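Long-range contacts in NADPH-dependent aldehyde reductase YqhD (Escherichia coli, PDB 4QGS), which reduces a broad range of short-chain aldehydes, including butanal, propanal, acrolein and malondialdehyde, to primary alcohols with NADPH, using one zinc ion per subunit: residues 76-80 with 107-112; 42-48 with 69-75; 85-89 with 114-119. All blocks are in the same frame, centred on the assembly; numbering follows the deposited sequence. Where two conformers were deposited one is given.

All three contacts lie in the nucleotide-binding half of the subunit, their centres 11 to 13 Å apart. Contact 1 belongs to the NADP(+) site, and its Asn79 side chain is about 12 Å from the zinc ion. Contact 2 pairs the two strands that run toward that site, and the chain of 69-75 passes straight into the loop 76-80. Thr46 OG1 of contact 2 and Thr112 OG1 of contact 1 are 2.7 Å apart, a probable hydrogen bond. Contact 3 continues helix 106-119 away from the cofactor site; its Leu85 CD1 packs 3.7 Å from Gly111 CA of contact 1, while its Ala88 CB lies 3.7 Å from Phe73 CE2 of contact 2.

Contact 1: 76-80 with 107-112; sequences IEPNP and SVLDGT
At the NADP(+) site, Ser107 in the first turn of helix 106-119 reaches into the loop 76-80 that bends round it. Its OG, anti to its own backbone N (chi1 -178°), ends 2.6 Å from Glu77 O. Pro78 CA and Pro80 CD also close on this oxygen, CD at 3.4 Å, so the hydroxyl sits inside the bend of the loop. Asn79, Ser107 and Asp110 all bind NADP(+), and the helix follows the glycine-rich turn after strand 99-104, the arrangement of a Rossmann-like dinucleotide site. Further along, Pro80 stands against Gly111, where a side chain would press on Pro80 CB and Ile76 CG2. Ile76 lies along the first helical turn: CG2 is 3.8 Å from Ser107 O, and the extended branch carries CD1 to 4.0 Å from Thr112 OG1, the two side chains crossing at about a right angle. That hydroxyl donates to Val108 O at 2.7 Å, on the opposite face of the carbonyl from Thr112 N, so two donors grip one oxygen; it is also hydrogen-bonded to Thr46 OG1. With an alanine in place of Ile76 both CG2 and CD1 go, and a gap would probably open between the loop and Val108 and Thr112.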
# COMPACT_ATOMS: atom_id res chain seq x y z
N ILE A 76 -13.79 -9.37 -7.51
CA ILE A 76 -12.36 -9.11 -7.61
C ILE A 76 -11.72 -9.60 -6.32
O ILE A 76 -12.02 -9.12 -5.23
CB ILE A 76 -12.05 -7.62 -7.86
CG1 ILE A 76 -12.59 -7.18 -9.23
CG2 ILE A 76 -10.55 -7.37 -7.79
CD1 ILE A 76 -12.33 -5.71 -9.55
N GLU A 77 -10.85 -10.59 -6.45
CA GLU A 77 -10.25 -11.23 -5.29
C GLU A 77 -9.02 -10.47 -4.82
O GLU A 77 -8.45 -9.68 -5.58
CB GLU A 77 -9.91 -12.68 -5.61
CG GLU A 77 -9.19 -12.87 -6.93
CD GLU A 77 -10.16 -13.07 -8.08
OE1 GLU A 77 -11.32 -13.44 -7.83
OE2 GLU A 77 -9.76 -12.84 -9.25
N PRO A 78 -8.61 -10.68 -3.56
CA PRO A 78 -7.28 -10.21 -3.18
C PRO A 78 -6.29 -10.87 -4.12
O PRO A 78 -6.49 -12.04 -4.45
CB PRO A 78 -7.12 -10.70 -1.74
CG PRO A 78 -8.52 -10.93 -1.25
CD PRO A 78 -9.30 -11.36 -2.45
N ASN A 79 -5.27 -10.14 -4.57
CA ASN A 79 -4.47 -10.58 -5.72
C ASN A 79 -5.41 -10.84 -6.90
O ASN A 79 -5.65 -11.99 -7.26
CB ASN A 79 -3.66 -11.84 -5.39
CG ASN A 79 -2.61 -11.60 -4.33
OD1 ASN A 79 -2.41 -10.47 -3.87
ND2 ASN A 79 -1.94 -12.66 -3.91
N PRO A 80 -5.96 -9.76 -7.48
CA PRO A 80 -6.94 -9.88 -8.56
C PRO A 80 -6.43 -10.72 -9.73
O PRO A 80 -5.34 -10.44 -10.25
CB PRO A 80 -7.19 -8.43 -8.98
CG PRO A 80 -6.03 -7.65 -8.45
CD PRO A 80 -5.63 -8.35 -7.19
N SER A 107 -6.87 -3.88 -3.63
CA SER A 107 -7.07 -4.98 -4.56
C SER A 107 -8.11 -4.62 -5.63
O SER A 107 -7.90 -4.87 -6.82
CB SER A 107 -7.51 -6.23 -3.81
OG SER A 107 -7.68 -7.33 -4.69
N VAL A 108 -9.22 -4.04 -5.20
CA VAL A 108 -10.27 -3.65 -6.14
C VAL A 108 -9.76 -2.52 -7.02
O VAL A 108 -9.98 -2.51 -8.23
CB VAL A 108 -11.56 -3.21 -5.40
CG1 VAL A 108 -12.61 -2.69 -6.39
CG2 VAL A 108 -12.13 -4.36 -4.59
N LEU A 109 -9.06 -1.58 -6.39
CA LEU A 109 -8.50 -0.45 -7.12
C LEU A 109 -7.52 -0.91 -8.19
O LEU A 109 -7.62 -0.51 -9.34
CB LEU A 109 -7.80 0.51 -6.15
CG LEU A 109 -7.09 1.70 -6.78
CD1 LEU A 109 -8.09 2.58 -7.52
CD2 LEU A 109 -6.35 2.49 -5.73
N ASP A 110 -6.59 -1.78 -7.80
CA ASP A 110 -5.55 -2.24 -8.72
C ASP A 110 -6.13 -2.98 -9.92
O ASP A 110 -5.75 -2.73 -11.07
CB ASP A 110 -4.55 -3.13 -7.99
CG ASP A 110 -3.62 -2.35 -7.09
OD1 ASP A 110 -3.65 -1.10 -7.15
OD2 ASP A 110 -2.84 -2.97 -6.34
N GLY A 111 -7.07 -3.88 -9.66
CA GLY A 111 -7.70 -4.63 -10.72
C GLY A 111 -8.48 -3.71 -11.64
O GLY A 111 -8.54 -3.92 -12.85
N THR A 112 -9.09 -2.69 -11.07
CA THR A 112 -9.88 -1.78 -11.88
C THR A 112 -8.96 -0.92 -12.75
O THR A 112 -9.31 -0.59 -13.89
CB THR A 112 -10.79 -0.91 -10.98
OG1 THR A 112 -11.65 -1.78 -10.24
CG2 THR A 112 -11.62 0.04 -11.83

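Contact 2: 42-48 with 69-75; sequences RVLITYG and DVLEFGG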
# COMPACT_ATOMS: atom_id res chain seq x y z
N ARG A 42 -22.15 5.61 -18.78
CA ARG A 42 -22.50 4.24 -18.44
C ARG A 42 -21.44 3.76 -17.46
O ARG A 42 -20.29 3.53 -17.83
CB ARG A 42 -22.59 3.36 -19.69
CG ARG A 42 -23.08 1.93 -19.42
CD ARG A 42 -23.90 1.37 -20.59
NE ARG A 42 -25.03 2.23 -20.92
CZ ARG A 42 -25.77 2.14 -22.02
NH1 ARG A 42 -25.51 1.20 -22.92
NH2 ARG A 42 -26.77 2.98 -22.22
N VAL A 43 -21.83 3.65 -16.19
CA VAL A 43 -20.90 3.41 -15.10
C VAL A 43 -20.83 1.94 -14.72
O VAL A 43 -21.86 1.32 -14.48
CB VAL A 43 -21.29 4.22 -13.84
CG1 VAL A 43 -20.27 4.00 -12.72
CG2 VAL A 43 -21.45 5.71 -14.15
N LEU A 44 -19.63 1.38 -14.67
CA LEU A 44 -19.46 0.06 -14.08
C LEU A 44 -18.83 0.20 -12.69
O LEU A 44 -17.70 0.67 -12.55
CB LEU A 44 -18.58 -0.84 -14.96
CG LEU A 44 -18.37 -2.25 -14.38
CD1 LEU A 44 -19.66 -3.03 -14.34
CD2 LEU A 44 -17.31 -3.01 -15.18
N ILE A 45 -19.59 -0.20 -11.68
CA ILE A 45 -19.12 -0.27 -10.30
C ILE A 45 -18.45 -1.62 -10.06
O ILE A 45 -19.08 -2.66 -10.24
CB ILE A 45 -20.27 -0.10 -9.31
CG1 ILE A 45 -20.93 1.26 -9.48
CG2 ILE A 45 -19.79 -0.33 -7.87
CD1 ILE A 45 -22.04 1.50 -8.46
N THR A 46 -17.19 -1.61 -9.66
CA THR A 46 -16.47 -2.84 -9.39
C THR A 46 -16.24 -3.02 -7.90
O THR A 46 -16.05 -2.04 -7.17
CB THR A 46 -15.12 -2.86 -10.12
OG1 THR A 46 -14.33 -1.76 -9.67
CG2 THR A 46 -15.31 -2.75 -11.62
N TYR A 47 -16.28 -4.26 -7.42
CA TYR A 47 -15.96 -4.50 -6.02
C TYR A 47 -15.42 -5.91 -5.79
O TYR A 47 -15.30 -6.70 -6.73
CB TYR A 47 -17.18 -4.26 -5.13
CG TYR A 47 -18.42 -5.04 -5.51
CD1 TYR A 47 -18.65 -6.30 -4.98
CD2 TYR A 47 -19.36 -4.51 -6.38
CE1 TYR A 47 -19.79 -7.02 -5.32
CE2 TYR A 47 -20.50 -5.21 -6.72
CZ TYR A 47 -20.71 -6.46 -6.19
OH TYR A 47 -21.84 -7.16 -6.53
N GLY A 48 -15.11 -6.20 -4.54
CA GLY A 48 -14.38 -7.41 -4.20
C GLY A 48 -15.27 -8.54 -3.75
O GLY A 48 -16.13 -9.00 -4.50
N ASP A 69 -27.04 5.57 -15.32
CA ASP A 69 -26.93 4.27 -15.95
C ASP A 69 -25.79 3.49 -15.29
O ASP A 69 -24.63 3.65 -15.65
CB ASP A 69 -26.69 4.48 -17.45
CG ASP A 69 -26.75 3.19 -18.25
OD1 ASP A 69 -27.08 2.13 -17.68
OD2 ASP A 69 -26.48 3.26 -19.46
N VAL A 70 -26.14 2.67 -14.31
CA VAL A 70 -25.15 1.98 -13.49
C VAL A 70 -25.22 0.45 -13.62
O VAL A 70 -26.30 -0.15 -13.54
CB VAL A 70 -25.31 2.36 -12.00
CG1 VAL A 70 -24.32 1.61 -11.14
CG2 VAL A 70 -25.16 3.87 -11.83
N LEU A 71 -24.06 -0.17 -13.82
CA LEU A 71 -23.92 -1.63 -13.86
C LEU A 71 -22.96 -2.06 -12.74
O LEU A 71 -22.24 -1.22 -12.20
CB LEU A 71 -23.38 -2.10 -15.21
CG LEU A 71 -24.29 -2.21 -16.44
CD1 LEU A 71 -25.03 -0.92 -16.72
CD2 LEU A 71 -23.46 -2.61 -17.65
N GLU A 72 -22.95 -3.35 -12.41
CA GLU A 72 -22.10 -3.85 -11.34
C GLU A 72 -21.24 -5.03 -11.77
O GLU A 72 -21.66 -5.84 -12.60
CB GLU A 72 -22.93 -4.26 -10.13
CG GLU A 72 -23.82 -3.17 -9.55
CD GLU A 72 -24.55 -3.64 -8.30
OE1 GLU A 72 -25.51 -2.97 -7.87
OE2 GLU A 72 -24.16 -4.70 -7.75
N PHE A 73 -20.04 -5.13 -11.21
CA PHE A 73 -19.18 -6.28 -11.43
C PHE A 73 -18.37 -6.55 -10.17
O PHE A 73 -17.48 -5.79 -9.84
CB PHE A 73 -18.23 -6.06 -12.62
CG PHE A 73 -17.35 -7.24 -12.92
CD1 PHE A 73 -17.71 -8.18 -13.88
CD2 PHE A 73 -16.15 -7.42 -12.25
CE1 PHE A 73 -16.90 -9.26 -14.16
CE2 PHE A 73 -15.33 -8.51 -12.52
CZ PHE A 73 -15.71 -9.43 -13.48
N GLY A 74 -18.67 -7.64 -9.47
CA GLY A 74 -17.98 -7.95 -8.24
C GLY A 74 -17.11 -9.18 -8.37
O GLY A 74 -16.97 -9.74 -9.46
N GLY A 75 -16.53 -9.61 -7.26
CA GLY A 75 -15.73 -10.82 -7.23
C GLY A 75 -14.25 -10.62 -7.46
O GLY A 75 -13.51 -11.60 -7.61
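Arg42 to Thr46 and Asp69 to Phe73 run side by side as parallel strands, their axes 4.5 Å apart at closest approach and crossing at -28°. The backbone ladder alternates regularly: Val43 N and Ile45 N donate to Asp69 O and Leu71 O, while Leu71 N and Phe73 N donate to Val43 O and Ile45 O. The pairing continues with Tyr47 N bonded to Phe73 O and Gly75 N to Gly48 O. On the face with Leu44, Leu71 and Phe73, Leu44 CG is anti to the backbone N (chi1 -180°), which carries CD1 across to the partner strand, 3.8 Å from Phe73 CB and also against Leu71 CB. On the face with Val43, Ile45, Val70 and Glu72, Ile45 CD1 meets Val70 CG1 at 3.5 Å in one of the two conformers modelled for Val70, so this detail is less certain. Beside the first rungs, Arg42 and Asp69 form a salt bridge, but their atoms are modelled too close together for its details to be trusted. At the other end the Tyr47 ring lies flat over Gly74, whose CA stands 3.6 Å from the ring centroid and only 13° off its normal, a CH-pi contact; any side chain at Gly74 would run into Tyr47 CE1. Glu72 OE2 approaches this ring at its edge, 3.6 Å from Tyr47 OH. In the parallel sheet of this Rossmann-like domain, strand 69-73 is the outermost within the chain and 42-46 lies inside it, bonded on its far side to 99-104. Helix 57-64 packs on Ile45 and Glu72 from one face, and helix 82-95 on Leu44, Leu71 and Phe73 from the other.

Contact 3: 85-89 with 114-119; sequences LMNAV and FIAAAA
Leu85 and Phe114 join two helices, 82-95 and 106-119, that flank strand 99-104 in sequence and pack on the same face of the parallel sheet in this Rossmann-like domain. The short segments cross at -51°, with axes 9.2 Å apart, and no hydrogen bond links them. Followed outward, Leu85 begins with CB 3.7 Å from Phe114 CD2, already at the ring. Beyond CG the chain forks. CD1 stays with the phenylalanine, 3.6 Å from the same CD2 and close to Phe114 CB, whereas CD2 turns to Ile115 and meets its CD1 at 4.1 Å. Leucine and phenylalanine thus cross at a slant, and leucine and isoleucine at about a right angle. Met86 starts out pointing away, but bends at chi2 (-57°) and chi3 (104°) bring its methyl back to the far end of the Phe114 ring, Met86 CE 3.3 Å from Phe114 CE2, the two side chains crossing at about a right angle; this same methyl touches Ala118 CB. Ile130 of helix 129-132 and Ile163 of strand 161-163 also pack on the Phe114 side chain. Val89 CG2 fits between Ile115 and Ala118, 3.8 Å from Ala118 CB, while Ile115 also rests on Leu100 of the sheet. Ile115 CG1 lies against Leu85 O, and its extended tip ends tightly, CD1 pressed to 3.5 Å from Ala88 CB.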
# COMPACT_ATOMS: atom_id res chain seq x y z
N LEU A 85 -10.42 -10.17 -14.31
CA LEU A 85 -10.32 -8.81 -14.82
C LEU A 85 -10.64 -8.76 -16.31
O LEU A 85 -11.27 -7.82 -16.79
CB LEU A 85 -8.93 -8.22 -14.53
CG LEU A 85 -8.53 -8.22 -13.05
CD1 LEU A 85 -7.16 -7.60 -12.87
CD2 LEU A 85 -9.56 -7.49 -12.20
N MET A 86 -10.23 -9.80 -17.05
CA MET A 86 -10.53 -9.89 -18.47
C MET A 86 -12.03 -10.07 -18.73
O MET A 86 -12.55 -9.58 -19.73
CB MET A 86 -9.77 -11.05 -19.12
CG MET A 86 -8.38 -10.69 -19.60
SD MET A 86 -8.37 -9.31 -20.77
CE MET A 86 -7.80 -8.01 -19.72
N ASN A 87 -12.71 -10.77 -17.83
CA ASN A 87 -14.17 -10.91 -17.90
C ASN A 87 -14.84 -9.54 -17.79
O ASN A 87 -15.84 -9.27 -18.45
CB ASN A 87 -14.68 -11.82 -16.79
CG ASN A 87 -14.60 -13.29 -17.15
OD1 ASN A 87 -14.56 -13.65 -18.32
ND2 ASN A 87 -14.56 -14.14 -16.13
N ALA A 88 -14.28 -8.69 -16.94
CA ALA A 88 -14.81 -7.35 -16.77
C ALA A 88 -14.51 -6.52 -18.00
O ALA A 88 -15.33 -5.71 -18.42
CB ALA A 88 -14.24 -6.70 -15.54
N VAL A 89 -13.32 -6.72 -18.57
CA VAL A 89 -12.94 -6.02 -19.80
C VAL A 89 -13.92 -6.39 -20.91
O VAL A 89 -14.29 -5.56 -21.73
CB VAL A 89 -11.48 -6.36 -20.21
CG1 VAL A 89 -11.17 -5.84 -21.61
CG2 VAL A 89 -10.50 -5.77 -19.21
N PHE A 114 -6.31 -1.96 -14.09
CA PHE A 114 -5.97 -2.82 -15.20
C PHE A 114 -7.11 -2.87 -16.21
O PHE A 114 -6.88 -2.78 -17.42
CB PHE A 114 -5.64 -4.23 -14.70
CG PHE A 114 -5.38 -5.20 -15.79
CD1 PHE A 114 -4.20 -5.15 -16.52
CD2 PHE A 114 -6.31 -6.17 -16.10
CE1 PHE A 114 -3.96 -6.05 -17.54
CE2 PHE A 114 -6.07 -7.07 -17.10
CZ PHE A 114 -4.90 -7.01 -17.83
N ILE A 115 -8.34 -3.00 -15.72
CA ILE A 115 -9.51 -3.01 -16.60
C ILE A 115 -9.58 -1.74 -17.45
O ILE A 115 -9.80 -1.80 -18.66
CB ILE A 115 -10.81 -3.18 -15.80
CG1 ILE A 115 -10.82 -4.52 -15.08
CG2 ILE A 115 -12.02 -3.07 -16.71
CD1 ILE A 115 -11.92 -4.65 -14.01
N ALA A 116 -9.35 -0.59 -16.82
CA ALA A 116 -9.40 0.70 -17.50
C ALA A 116 -8.40 0.80 -18.65
O ALA A 116 -8.71 1.36 -19.71
CB ALA A 116 -9.15 1.82 -16.50
N ALA A 117 -7.20 0.28 -18.44
CA ALA A 117 -6.16 0.36 -19.46
C ALA A 117 -6.36 -0.71 -20.52
O ALA A 117 -6.28 -0.43 -21.72
CB ALA A 117 -4.79 0.23 -18.83
N ALA A 118 -6.61 -1.93 -20.07
CA ALA A 118 -6.82 -3.05 -20.98
C ALA A 118 -7.92 -2.75 -21.98
O ALA A 118 -7.86 -3.18 -23.13
CB ALA A 118 -7.15 -4.32 -20.19
N ALA A 119 -8.92 -2.00 -21.54
CA ALA A 119 -10.11 -1.77 -22.34
C ALA A 119 -9.85 -0.92 -23.58
O ALA A 119 -10.47 -1.14 -24.61
CB ALA A 119 -11.19 -1.14 -21.48